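Local atomic coordinates of predicted DNA-binding transcriptional regulator (Aliivibrio fischeri ES114, PDB entry 7DWN), a protein that probably binds cis-regulatory DNA sequences and controls transcription, as a tetrameric regulator of the LysR family. Residues L90-A104 with D119-V131. Residues are numbered along the deposited sequence; the frame is centred on the assembly and turned at random.
Sequences LGGNVVQVAAAHSLA and DYKPILSVEAIDV
The amide of Asn-93 and the ring of Tyr-120 meet obliquely, their planes 57° apart, with Asn-93 ND2 3.7 Å from Tyr-120 CE1; the tyrosine is poorly ordered, so its exact placement is uncertain. Strands 94-99 and 123-128 pair in parallel, their directions 26° apart. After a weak bond from Ile-123 N to Asn-93 O, the two strands exchange bonds alternately. Val-95 N reaches Ile-123 O at 2.9 Å and Ser-125 N answers to Val-95 O; Val-97 N to Ser-125 O, Glu-127 N to Val-97 O and Ala-99 N to Glu-127 O follow, and a weak, bent bond from Ile-129 N to Ala-99 O ends the series. Helix 101-114 joins the two strands in a beta-alpha-beta crossover of the LysR substrate-binding domain. On the face carrying Val-95, Val-97, Leu-124 and Val-126, the last sends CG1, anti to its backbone N (chi1 -173°), to 4.0 Å from Ala-104 CB on that helix. On the opposite face, Leu-90 crosses Ile-123 at about a right angle, Leu-90 CD1 lying 3.5 Å from Ile-123 CG2. Just past the C-terminal ends of both strands, Ile-129 CG2 packs 3.7 Å from Ala-100 CA, at the N-cap of the helix. Strand 145-149 flanks 94-99, while Leu-124 to Val-126 pair in parallel with a strand of the second subunit, continuing the sheet across the interface.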
# COMPACT_ATOMS: atom_id res chain seq x y z
N LEU A 90 19.56 -19.05 13.13
CA LEU A 90 19.30 -19.73 14.39
C LEU A 90 18.78 -21.15 14.23
O LEU A 90 18.88 -21.94 15.18
CB LEU A 90 18.32 -18.91 15.24
CG LEU A 90 18.92 -17.74 16.03
CD1 LEU A 90 20.11 -18.22 16.83
CD2 LEU A 90 19.31 -16.57 15.14
N GLY A 91 18.23 -21.49 13.08
CA GLY A 91 17.80 -22.85 12.80
C GLY A 91 16.29 -22.96 12.72
O GLY A 91 15.54 -22.00 12.93
N GLY A 92 15.84 -24.18 12.42
CA GLY A 92 14.43 -24.47 12.29
C GLY A 92 13.66 -24.44 13.60
O GLY A 92 12.42 -24.41 13.56
N ASN A 93 14.35 -24.46 14.74
CA ASN A 93 13.70 -24.36 16.04
C ASN A 93 13.63 -22.93 16.55
O ASN A 93 13.49 -22.72 17.76
CB ASN A 93 14.43 -25.25 17.05
CG ASN A 93 14.38 -26.72 16.69
OD1 ASN A 93 13.41 -27.19 16.09
ND2 ASN A 93 15.43 -27.45 17.05
N VAL A 94 13.72 -21.94 15.66
CA VAL A 94 13.61 -20.55 16.07
C VAL A 94 12.15 -20.24 16.37
O VAL A 94 11.23 -20.68 15.67
CB VAL A 94 14.18 -19.61 15.00
CG1 VAL A 94 13.42 -19.76 13.68
CG2 VAL A 94 14.15 -18.16 15.47
N VAL A 95 11.92 -19.49 17.45
CA VAL A 95 10.59 -19.04 17.84
C VAL A 95 10.61 -17.52 17.89
O VAL A 95 11.37 -16.93 18.67
CB VAL A 95 10.16 -19.64 19.19
CG1 VAL A 95 8.72 -19.26 19.51
CG2 VAL A 95 10.32 -21.15 19.17
N GLN A 96 9.80 -16.89 17.05
CA GLN A 96 9.72 -15.44 16.96
C GLN A 96 8.74 -14.95 18.01
O GLN A 96 7.54 -15.23 17.93
CB GLN A 96 9.30 -15.00 15.56
CG GLN A 96 10.22 -15.48 14.46
CD GLN A 96 9.73 -15.11 13.08
OE1 GLN A 96 9.77 -13.95 12.68
NE2 GLN A 96 9.26 -16.11 12.34
N VAL A 97 9.24 -14.21 18.99
CA VAL A 97 8.43 -13.70 20.09
C VAL A 97 8.49 -12.19 20.08
O VAL A 97 9.56 -11.60 20.28
CB VAL A 97 8.90 -14.25 21.45
CG1 VAL A 97 8.13 -13.58 22.58
CG2 VAL A 97 8.72 -15.76 21.50
N ALA A 98 7.35 -11.55 19.84
CA ALA A 98 7.20 -10.13 20.08
C ALA A 98 6.77 -9.94 21.53
O ALA A 98 5.91 -10.66 22.03
CB ALA A 98 6.19 -9.51 19.13
N ALA A 99 7.40 -8.98 22.21
CA ALA A 99 7.16 -8.83 23.64
C ALA A 99 7.31 -7.38 24.05
O ALA A 99 8.09 -6.63 23.46
CB ALA A 99 8.11 -9.71 24.45
N ALA A 100 6.55 -7.00 25.07
CA ALA A 100 6.80 -5.74 25.75
C ALA A 100 8.13 -5.81 26.47
O ALA A 100 8.50 -6.85 27.01
CB ALA A 100 5.67 -5.42 26.73
N HIS A 101 8.86 -4.69 26.46
CA HIS A 101 10.23 -4.67 26.97
C HIS A 101 10.30 -5.19 28.41
O HIS A 101 11.11 -6.07 28.72
CB HIS A 101 10.78 -3.24 26.89
CG HIS A 101 12.26 -3.14 27.10
ND1 HIS A 101 12.85 -3.37 28.33
CD2 HIS A 101 13.26 -2.81 26.26
CE1 HIS A 101 14.16 -3.20 28.22
NE2 HIS A 101 14.43 -2.86 26.97
N SER A 102 9.46 -4.65 29.29
CA SER A 102 9.45 -5.09 30.68
C SER A 102 9.08 -6.57 30.78
O SER A 102 9.72 -7.32 31.53
CB SER A 102 8.47 -4.24 31.49
OG SER A 102 8.60 -4.48 32.87
N LEU A 103 8.05 -7.00 30.05
CA LEU A 103 7.65 -8.40 30.08
C LEU A 103 8.75 -9.30 29.56
O LEU A 103 8.98 -10.38 30.10
CB LEU A 103 6.38 -8.60 29.26
CG LEU A 103 5.14 -7.90 29.81
CD1 LEU A 103 3.92 -8.25 28.97
CD2 LEU A 103 4.93 -8.27 31.27
N ALA A 104 9.44 -8.88 28.50
CA ALA A 104 10.52 -9.71 27.97
C ALA A 104 11.64 -9.84 29.00
O ALA A 104 12.05 -10.95 29.34
CB ALA A 104 11.03 -9.13 26.66
N ASP A 119 15.82 -31.67 28.24
CA ASP A 119 16.93 -31.37 27.35
C ASP A 119 16.44 -31.09 25.93
O ASP A 119 15.36 -31.51 25.52
CB ASP A 119 17.95 -32.51 27.35
CG ASP A 119 18.73 -32.59 28.65
OD1 ASP A 119 18.69 -31.61 29.44
OD2 ASP A 119 19.39 -33.62 28.89
N TYR A 120 17.30 -30.37 25.18
CA TYR A 120 17.04 -29.72 23.90
C TYR A 120 16.41 -28.36 24.16
O TYR A 120 15.25 -28.26 24.57
CB TYR A 120 16.20 -30.60 22.96
CG TYR A 120 15.08 -29.93 22.17
CD1 TYR A 120 15.35 -28.94 21.24
CD2 TYR A 120 13.76 -30.34 22.33
CE1 TYR A 120 14.33 -28.35 20.51
CE2 TYR A 120 12.74 -29.76 21.60
CZ TYR A 120 13.03 -28.76 20.70
OH TYR A 120 12.02 -28.17 19.97
N LYS A 121 17.19 -27.31 23.94
CA LYS A 121 16.77 -25.95 24.24
C LYS A 121 16.33 -25.27 22.96
O LYS A 121 17.10 -25.25 21.98
CB LYS A 121 17.91 -25.19 24.92
CG LYS A 121 18.35 -23.89 24.27
CD LYS A 121 19.86 -23.81 24.22
CE LYS A 121 20.32 -22.54 23.55
NZ LYS A 121 19.67 -21.35 24.15
N PRO A 122 15.10 -24.78 22.87
CA PRO A 122 14.69 -24.01 21.70
C PRO A 122 15.36 -22.65 21.69
O PRO A 122 15.88 -22.17 22.71
CB PRO A 122 13.17 -23.88 21.86
CG PRO A 122 12.79 -24.98 22.80
CD PRO A 122 13.95 -25.15 23.73
N ILE A 123 15.36 -22.03 20.52
CA ILE A 123 16.04 -20.76 20.30
C ILE A 123 14.99 -19.66 20.17
O ILE A 123 14.03 -19.80 19.40
CB ILE A 123 16.93 -20.81 19.05
CG1 ILE A 123 17.93 -21.96 19.15
CG2 ILE A 123 17.65 -19.50 18.89
CD1 ILE A 123 18.90 -21.82 20.29
N LEU A 124 15.17 -18.58 20.93
CA LEU A 124 14.24 -17.46 20.93
C LEU A 124 14.79 -16.31 20.10
O LEU A 124 15.99 -16.02 20.14
CB LEU A 124 13.99 -16.97 22.36
CG LEU A 124 13.46 -17.96 23.40
CD1 LEU A 124 13.42 -17.31 24.77
CD2 LEU A 124 12.08 -18.46 23.01
N SER A 125 13.91 -15.66 19.35
CA SER A 125 14.19 -14.37 18.71
C SER A 125 13.16 -13.39 19.26
O SER A 125 12.01 -13.39 18.82
CB SER A 125 14.12 -14.47 17.19
OG SER A 125 14.05 -13.18 16.61
N VAL A 126 13.57 -12.57 20.22
CA VAL A 126 12.66 -11.71 20.97
C VAL A 126 12.82 -10.28 20.46
O VAL A 126 13.89 -9.68 20.57
CB VAL A 126 12.92 -11.78 22.48
CG1 VAL A 126 11.86 -11.01 23.23
CG2 VAL A 126 12.96 -13.24 22.93
N GLU A 127 11.74 -9.73 19.91
CA GLU A 127 11.71 -8.36 19.42
C GLU A 127 10.67 -7.56 20.20
O GLU A 127 9.62 -8.09 20.56
CB GLU A 127 11.40 -8.31 17.92
CG GLU A 127 12.51 -8.88 17.05
CD GLU A 127 13.73 -7.97 17.00
OE1 GLU A 127 13.56 -6.77 16.68
OE2 GLU A 127 14.85 -8.45 17.28
N ALA A 128 10.99 -6.29 20.45
CA ALA A 128 10.07 -5.43 21.19
C ALA A 128 8.77 -5.25 20.42
O ALA A 128 8.74 -5.24 19.19
CB ALA A 128 10.72 -4.08 21.47
N ILE A 129 7.68 -5.09 21.16
CA ILE A 129 6.35 -5.05 20.58
C ILE A 129 6.08 -3.67 19.99
O ILE A 129 6.64 -2.66 20.43
CB ILE A 129 5.29 -5.42 21.64
CG1 ILE A 129 3.91 -5.60 21.01
CG2 ILE A 129 5.24 -4.37 22.74
CD1 ILE A 129 2.79 -5.72 22.02
N ASP A 130 5.22 -3.63 18.97
CA ASP A 130 4.64 -2.40 18.46
C ASP A 130 3.12 -2.57 18.53
O ASP A 130 2.52 -3.16 17.63
CB ASP A 130 5.11 -2.11 17.03
CG ASP A 130 4.73 -0.71 16.56
OD1 ASP A 130 3.99 -0.01 17.29
OD2 ASP A 130 5.18 -0.31 15.47
N VAL A 131 2.53 -2.06 19.61
CA VAL A 131 1.11 -2.30 19.89
C VAL A 131 0.22 -1.79 18.76
O VAL A 131 -0.89 -2.29 18.56
CB VAL A 131 0.72 -1.66 21.24
CG1 VAL A 131 1.42 -2.37 22.38
CG2 VAL A 131 1.04 -0.18 21.24